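Local coordinates for protein putative 6-pyruvoyl tetrahydrobiopterin synthase (Caenorhabditis elegans, PDB 2G64) that probably converts 7,8-dihydroneopterin triphosphate into 6-pyruvoyl tetrahydropterin, with loss of triphosphate, as a zinc-dependent step of tetrahydrobiopterin biosynthesis, at residues 5-19 / 44-58. The protein carries 1 engineered substitution. Residues are numbered along the deposited sequence; the frame is centred on the assembly and turned at random. Where two conformers were deposited one is given.
With ZN (zinc ion), chain D; NA (sodium ion), chain C; NA (sodium ion), chain B.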
loop_
_atom_site.group_PDB
_atom_site.type_symbol
_atom_site.label_atom_id
_atom_site.label_comp_id
_atom_site.label_asym_id
_atom_site.label_seq_id
_atom_site.Cartn_x
_atom_site.Cartn_y
_atom_site.Cartn_z
ATOM N N PRO A 5 7.232 15.937 -26.436
ATOM C CA PRO A 5 7.191 14.572 -25.887
ATOM C C PRO A 5 5.780 14.217 -25.439
ATOM O O PRO A 5 5.064 15.080 -24.924
ATOM C CB PRO A 5 8.109 14.659 -24.663
ATOM C CG PRO A 5 9.042 15.789 -24.968
ATOM C CD PRO A 5 8.224 16.790 -25.753
ATOM N N ILE A 6 5.416 12.951 -25.606
ATOM C CA ILE A 6 4.121 12.447 -25.166
ATOM C C ILE A 6 4.302 11.777 -23.788
ATOM O O ILE A 6 5.147 10.902 -23.609
ATOM C CB ILE A 6 3.554 11.411 -26.156
ATOM C CG1 ILE A 6 3.441 12.006 -27.567
ATOM C CG2 ILE A 6 2.188 10.889 -25.689
ATOM C CD1 ILE A 6 2.692 13.310 -27.625
ATOM N N VAL A 7 3.522 12.226 -22.820
ATOM C CA VAL A 7 3.648 11.718 -21.448
ATOM C C VAL A 7 2.221 11.398 -20.972
ATOM O O VAL A 7 1.239 11.963 -21.478
ATOM C CB VAL A 7 4.312 12.799 -20.539
ATOM C CG1 VAL A 7 4.128 12.523 -19.032
ATOM C CG2 VAL A 7 5.783 13.011 -20.920
ATOM N N THR A 8 2.097 10.496 -20.004
ATOM C CA THR A 8 0.792 10.260 -19.391
ATOM C C THR A 8 0.731 10.919 -18.010
ATOM O O THR A 8 1.753 11.081 -17.335
ATOM C CB THR A 8 0.453 8.745 -19.221
ATOM O OG1 THR A 8 1.356 8.142 -18.299
ATOM C CG2 THR A 8 0.516 7.988 -20.566
ATOM N N MET A 9 -0.475 11.303 -17.628
ATOM C CA MET A 9 -0.734 11.918 -16.329
ATOM C C MET A 9 -1.982 11.231 -15.771
ATOM O O MET A 9 -3.047 11.174 -16.436
ATOM C CB MET A 9 -1.010 13.409 -16.532
ATOM C CG MET A 9 -1.674 14.112 -15.363
ATOM S SD MET A 9 -2.136 15.780 -15.879
ATOM C CE MET A 9 -3.023 16.303 -14.413
ATOM N N GLU A 10 -1.851 10.704 -14.556
ATOM C CA GLU A 10 -2.926 9.917 -13.969
ATOM C C GLU A 10 -3.217 10.449 -12.585
ATOM O O GLU A 10 -2.306 10.734 -11.824
ATOM C CB GLU A 10 -2.535 8.440 -13.908
ATOM C CG GLU A 10 -3.620 7.530 -13.327
ATOM C CD GLU A 10 -3.237 6.065 -13.442
ATOM O OE1 GLU A 10 -2.122 5.677 -13.009
ATOM O OE2 GLU A 10 -4.038 5.292 -13.987
ATOM N N ARG A 11 -4.503 10.569 -12.269
ATOM C CA ARG A 11 -4.933 11.137 -11.005
ATOM C C ARG A 11 -5.877 10.126 -10.335
ATOM O O ARG A 11 -6.762 9.562 -10.988
ATOM C CB ARG A 11 -5.645 12.462 -11.268
ATOM C CG ARG A 11 -6.420 13.011 -10.076
ATOM C CD ARG A 11 -5.475 13.386 -8.968
ATOM N NE ARG A 11 -6.193 13.995 -7.848
ATOM C CZ ARG A 11 -5.606 14.685 -6.880
ATOM N NH1 ARG A 11 -4.293 14.859 -6.901
ATOM N NH2 ARG A 11 -6.332 15.204 -5.897
ATOM N N VAL A 12 -5.647 9.879 -9.051
ATOM C CA VAL A 12 -6.335 8.797 -8.317
ATOM C C VAL A 12 -7.259 9.446 -7.291
ATOM O O VAL A 12 -6.849 10.347 -6.557
ATOM C CB VAL A 12 -5.328 7.881 -7.558
ATOM C CG1 VAL A 12 -6.074 6.745 -6.798
ATOM C CG2 VAL A 12 -4.250 7.287 -8.528
ATOM N N ASP A 13 -8.510 9.006 -7.248
ATOM C CA ASP A 13 -9.432 9.465 -6.201
ATOM C C ASP A 13 -10.284 8.238 -5.846
ATOM O O ASP A 13 -9.962 7.132 -6.268
ATOM C CB ASP A 13 -10.282 10.619 -6.727
ATOM C CG ASP A 13 -10.763 11.558 -5.633
ATOM O OD1 ASP A 13 -11.097 11.093 -4.521
ATOM O OD2 ASP A 13 -10.821 12.775 -5.893
ATOM N N SER A 14 -11.325 8.417 -5.037
ATOM C CA SER A 14 -12.141 7.281 -4.598
ATOM C C SER A 14 -13.563 7.742 -4.311
ATOM O O SER A 14 -13.814 8.938 -4.133
ATOM C CB SER A 14 -11.556 6.685 -3.328
ATOM O OG SER A 14 -11.516 7.668 -2.314
ATOM N N PHE A 15 -14.487 6.786 -4.261
ATOM C CA PHE A 15 -15.867 7.060 -3.836
ATOM C C PHE A 15 -16.462 5.842 -3.129
ATOM O O PHE A 15 -16.090 4.708 -3.401
ATOM C CB PHE A 15 -16.750 7.543 -5.004
ATOM C CG PHE A 15 -16.922 6.529 -6.138
ATOM C CD1 PHE A 15 -18.043 5.704 -6.190
ATOM C CD2 PHE A 15 -15.978 6.445 -7.175
ATOM C CE1 PHE A 15 -18.211 4.779 -7.232
ATOM C CE2 PHE A 15 -16.124 5.527 -8.223
ATOM C CZ PHE A 15 -17.252 4.690 -8.259
ATOM N N SER A 16 -17.367 6.086 -2.196
ATOM C CA SER A 16 -17.990 4.993 -1.475
ATOM C C SER A 16 -19.424 4.846 -1.978
ATOM O O SER A 16 -20.149 5.831 -2.126
ATOM C CB SER A 16 -17.916 5.247 0.033
ATOM O OG SER A 16 -16.565 5.233 0.478
ATOM N N ALA A 17 -19.818 3.621 -2.315
ATOM C CA ALA A 17 -21.166 3.446 -2.844
ATOM C C ALA A 17 -21.705 2.068 -2.511
ATOM O O ALA A 17 -20.942 1.104 -2.329
ATOM C CB ALA A 17 -21.203 3.683 -4.371
ATOM N N ALA A 18 -23.029 1.982 -2.447
ATOM C CA ALA A 18 -23.710 0.705 -2.345
ATOM C C ALA A 18 -24.141 0.242 -3.737
ATOM O O ALA A 18 -24.407 1.058 -4.626
ATOM C CB ALA A 18 -24.961 0.852 -1.427
ATOM N N HIS A 19 -24.263 -1.060 -3.909
ATOM C CA HIS A 19 -24.933 -1.591 -5.095
ATOM C C HIS A 19 -25.427 -3.011 -4.874
ATOM O O HIS A 19 -25.138 -3.634 -3.840
ATOM C CB HIS A 19 -24.022 -1.457 -6.346
ATOM C CG HIS A 19 -22.973 -2.522 -6.480
ATOM N ND1 HIS A 19 -22.596 -3.031 -7.709
ATOM C CD2 HIS A 19 -22.181 -3.135 -5.564
ATOM C CE1 HIS A 19 -21.644 -3.935 -7.545
ATOM N NE2 HIS A 19 -21.361 -4.004 -6.252
ATOM N N HIS A 44 -24.767 -4.473 -1.020
ATOM C CA HIS A 44 -23.491 -4.477 -0.319
ATOM C C HIS A 44 -22.803 -3.245 -0.902
ATOM O O HIS A 44 -23.476 -2.393 -1.511
ATOM C CB HIS A 44 -22.696 -5.778 -0.582
ATOM C CG HIS A 44 -22.330 -6.001 -2.026
ATOM N ND1 HIS A 44 -23.245 -6.416 -2.975
ATOM C CD2 HIS A 44 -21.153 -5.846 -2.686
ATOM C CE1 HIS A 44 -22.649 -6.504 -4.154
ATOM N NE2 HIS A 44 -21.380 -6.164 -4.005
ATOM N N GLY A 45 -21.496 -3.118 -0.703
ATOM C CA GLY A 45 -20.847 -1.866 -1.079
ATOM C C GLY A 45 -19.345 -1.949 -1.197
ATOM O O GLY A 45 -18.746 -2.973 -0.881
ATOM N N HIS A 46 -18.742 -0.865 -1.675
ATOM C CA HIS A 46 -17.300 -0.848 -1.925
ATOM C C HIS A 46 -16.800 0.562 -1.719
ATOM O O HIS A 46 -17.547 1.522 -1.927
ATOM C CB HIS A 46 -16.952 -1.288 -3.367
ATOM C CG HIS A 46 -17.407 -2.671 -3.712
ATOM N ND1 HIS A 46 -16.831 -3.797 -3.171
ATOM C CD2 HIS A 46 -18.401 -3.107 -4.524
ATOM C CE1 HIS A 46 -17.446 -4.871 -3.639
ATOM N NE2 HIS A 46 -18.400 -4.479 -4.462
ATOM N N ASN A 47 -15.530 0.701 -1.320
ATOM C CA ASN A 47 -14.788 1.923 -1.633
ATOM C C ASN A 47 -14.159 1.707 -2.997
ATOM O O ASN A 47 -13.310 0.840 -3.153
ATOM C CB ASN A 47 -13.679 2.149 -0.613
ATOM C CG ASN A 47 -14.197 2.156 0.804
ATOM O OD1 ASN A 47 -15.143 2.875 1.132
ATOM N ND2 ASN A 47 -13.564 1.360 1.656
ATOM N N TYR A 48 -14.630 2.444 -3.996
ATOM C CA TYR A 48 -14.124 2.245 -5.338
ATOM C C TYR A 48 -12.942 3.203 -5.511
ATOM O O TYR A 48 -13.066 4.385 -5.213
ATOM C CB TYR A 48 -15.216 2.612 -6.346
ATOM C CG TYR A 48 -16.362 1.640 -6.467
ATOM C CD1 TYR A 48 -16.304 0.578 -7.372
ATOM C CD2 TYR A 48 -17.538 1.815 -5.720
ATOM C CE1 TYR A 48 -17.380 -0.318 -7.522
ATOM C CE2 TYR A 48 -18.616 0.942 -5.873
ATOM C CZ TYR A 48 -18.528 -0.124 -6.757
ATOM O OH TYR A 48 -19.591 -0.967 -6.888
ATOM N N VAL A 49 -11.805 2.698 -5.977
ATOM C CA VAL A 49 -10.726 3.605 -6.373
ATOM C C VAL A 49 -10.922 3.961 -7.863
ATOM O O VAL A 49 -11.102 3.072 -8.701
ATOM C CB VAL A 49 -9.342 2.960 -6.167
ATOM C CG1 VAL A 49 -8.249 3.913 -6.616
ATOM C CG2 VAL A 49 -9.127 2.607 -4.673
ATOM N N TRP A 50 -10.881 5.243 -8.177
ATOM C CA TRP A 50 -11.032 5.681 -9.567
ATOM C C TRP A 50 -9.711 6.299 -10.038
ATOM O O TRP A 50 -9.247 7.269 -9.450
ATOM C CB TRP A 50 -12.108 6.766 -9.635
ATOM C CG TRP A 50 -12.474 7.189 -11.028
ATOM C CD1 TRP A 50 -12.403 6.433 -12.167
ATOM C CD2 TRP A 50 -13.003 8.467 -11.420
ATOM N NE1 TRP A 50 -12.864 7.179 -13.262
ATOM C CE2 TRP A 50 -13.247 8.417 -12.823
ATOM C CE3 TRP A 50 -13.324 9.643 -10.718
ATOM C CZ2 TRP A 50 -13.780 9.512 -13.543
ATOM C CZ3 TRP A 50 -13.834 10.755 -11.450
ATOM C CH2 TRP A 50 -14.067 10.663 -12.841
ATOM N N LYS A 51 -9.093 5.761 -11.085
ATOM C CA LYS A 51 -7.901 6.458 -11.601
ATOM C C LYS A 51 -8.195 6.960 -13.006
ATOM O O LYS A 51 -8.713 6.226 -13.825
ATOM C CB LYS A 51 -6.688 5.526 -11.640
ATOM C CG LYS A 51 -6.469 4.714 -10.360
ATOM C CD LYS A 51 -5.169 3.939 -10.460
ATOM C CE LYS A 51 -4.892 3.167 -9.164
ATOM N NZ LYS A 51 -3.645 2.336 -9.304
ATOM N N VAL A 52 -7.834 8.204 -13.265
ATOM C CA VAL A 52 -8.122 8.858 -14.541
ATOM C C VAL A 52 -6.786 9.155 -15.192
ATOM O O VAL A 52 -5.986 9.923 -14.647
ATOM C CB VAL A 52 -8.891 10.176 -14.323
ATOM C CG1 VAL A 52 -8.935 11.016 -15.623
ATOM C CG2 VAL A 52 -10.282 9.854 -13.803
ATOM N N LYS A 53 -6.549 8.524 -16.340
ATOM C CA LYS A 53 -5.262 8.630 -17.017
ATOM C C LYS A 53 -5.412 9.394 -18.340
ATOM O O LYS A 53 -6.268 9.080 -19.164
ATOM C CB LYS A 53 -4.678 7.228 -17.266
ATOM C CG LYS A 53 -3.231 7.197 -17.801
ATOM C CD LYS A 53 -2.762 5.743 -17.838
ATOM C CE LYS A 53 -1.322 5.624 -18.286
ATOM N NZ LYS A 53 -0.723 4.298 -17.944
ATOM N N LEU A 54 -4.564 10.398 -18.509
ATOM C CA LEU A 54 -4.582 11.265 -19.682
ATOM C C LEU A 54 -3.280 11.014 -20.427
ATOM O O LEU A 54 -2.283 10.608 -19.818
ATOM C CB LEU A 54 -4.635 12.729 -19.229
ATOM C CG LEU A 54 -5.721 13.098 -18.199
ATOM C CD1 LEU A 54 -5.705 14.630 -18.005
ATOM C CD2 LEU A 54 -7.106 12.637 -18.658
ATOM N N ARG A 55 -3.276 11.229 -21.738
ATOM C CA ARG A 55 -2.028 11.107 -22.496
ATOM C C ARG A 55 -1.983 12.224 -23.543
ATOM O O ARG A 55 -2.982 12.489 -24.229
ATOM C CB ARG A 55 -1.976 9.738 -23.185
ATOM C CG ARG A 55 -0.715 9.487 -23.994
ATOM C CD ARG A 55 -0.738 8.071 -24.549
ATOM N NE ARG A 55 0.542 7.712 -25.142
ATOM C CZ ARG A 55 0.854 7.913 -26.419
ATOM N NH1 ARG A 55 -0.022 8.479 -27.236
ATOM N NH2 ARG A 55 2.047 7.556 -26.877
ATOM N N GLY A 56 -0.845 12.885 -23.671
ATOM C CA GLY A 56 -0.777 14.004 -24.616
ATOM C C GLY A 56 0.583 14.648 -24.602
ATOM O O GLY A 56 1.449 14.289 -23.792
ATOM N N GLU A 57 0.779 15.595 -25.516
ATOM C CA GLU A 57 2.016 16.367 -25.530
ATOM C C GLU A 57 2.189 17.213 -24.277
ATOM O O GLU A 57 1.246 17.890 -23.827
ATOM C CB GLU A 57 2.036 17.321 -26.724
ATOM C CG GLU A 57 2.207 16.638 -28.060
ATOM C CD GLU A 57 2.108 17.647 -29.178
ATOM O OE1 GLU A 57 2.965 18.552 -29.253
ATOM O OE2 GLU A 57 1.161 17.542 -29.972
ATOM N N VAL A 58 3.419 17.246 -23.770
ATOM C CA VAL A 58 3.788 18.183 -22.707
ATOM C C VAL A 58 3.762 19.621 -23.251
ATOM O O VAL A 58 4.333 19.906 -24.296
ATOM C CB VAL A 58 5.197 17.862 -22.153
ATOM C CG1 VAL A 58 5.594 18.842 -21.047
ATOM C CG2 VAL A 58 5.285 16.403 -21.672
HETATM ZN ZN ZN D . -19.991 -5.422 -5.450
HETATM NA NA NA C . -25.993 -7.202 -3.205
HETATM NA NA NA B . -10.810 -0.650 -3.820
HETATM O O HOH W 1 -6.429 4.730 -15.274
HETATM O O HOH W 2 -0.157 5.751 -14.856
HETATM O O HOH W 3 -1.453 3.897 -11.188
HETATM O O HOH W 4 -8.185 -0.712 -4.185
HETATM O O HOH W 5 -11.248 -0.703 -1.079
HETATM O O HOH W 6 -19.617 -6.675 -6.725
#
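One face of the F15 ring takes Y48 CB, 3.6 Å from the centroid, while W50 CB sits at its edge. The F15 and Y48 ring planes are 15° apart but slid past each other, so the rings barely overlap. F15 reaches this place because its CG stands between backbone N and carbonyl carbon (chi1 62°). With an alanine here, Y48 CB would probably lose the ring face it rests on, and a gap would open toward helix 68-80. H46 CB lies over one face of the Y48 ring and F15 O at its edge, in plane; Y48 OH sits over the centre of the H19 ring. H19, H44 and H46 converge on zinc, each through NE2 at 2.1 Å, and water 6 is the fourth ligand; H19 ND1 is hydrogen-bonded to S99 OG. In this tunnelling (T-) fold, backbone hydrogen bonds tie alternate pairs of antiparallel strands 6-19 and 44-57, from V7–G56 to H19–H44; the zinc histidines lie where the first strand ends and the second begins. At the far end I6 CG2 lies over the R55 guanidinium. Between them, E10 OE1 is bridged to K51 NZ by water 3. Residues 7-11 pair with a strand of the second subunit.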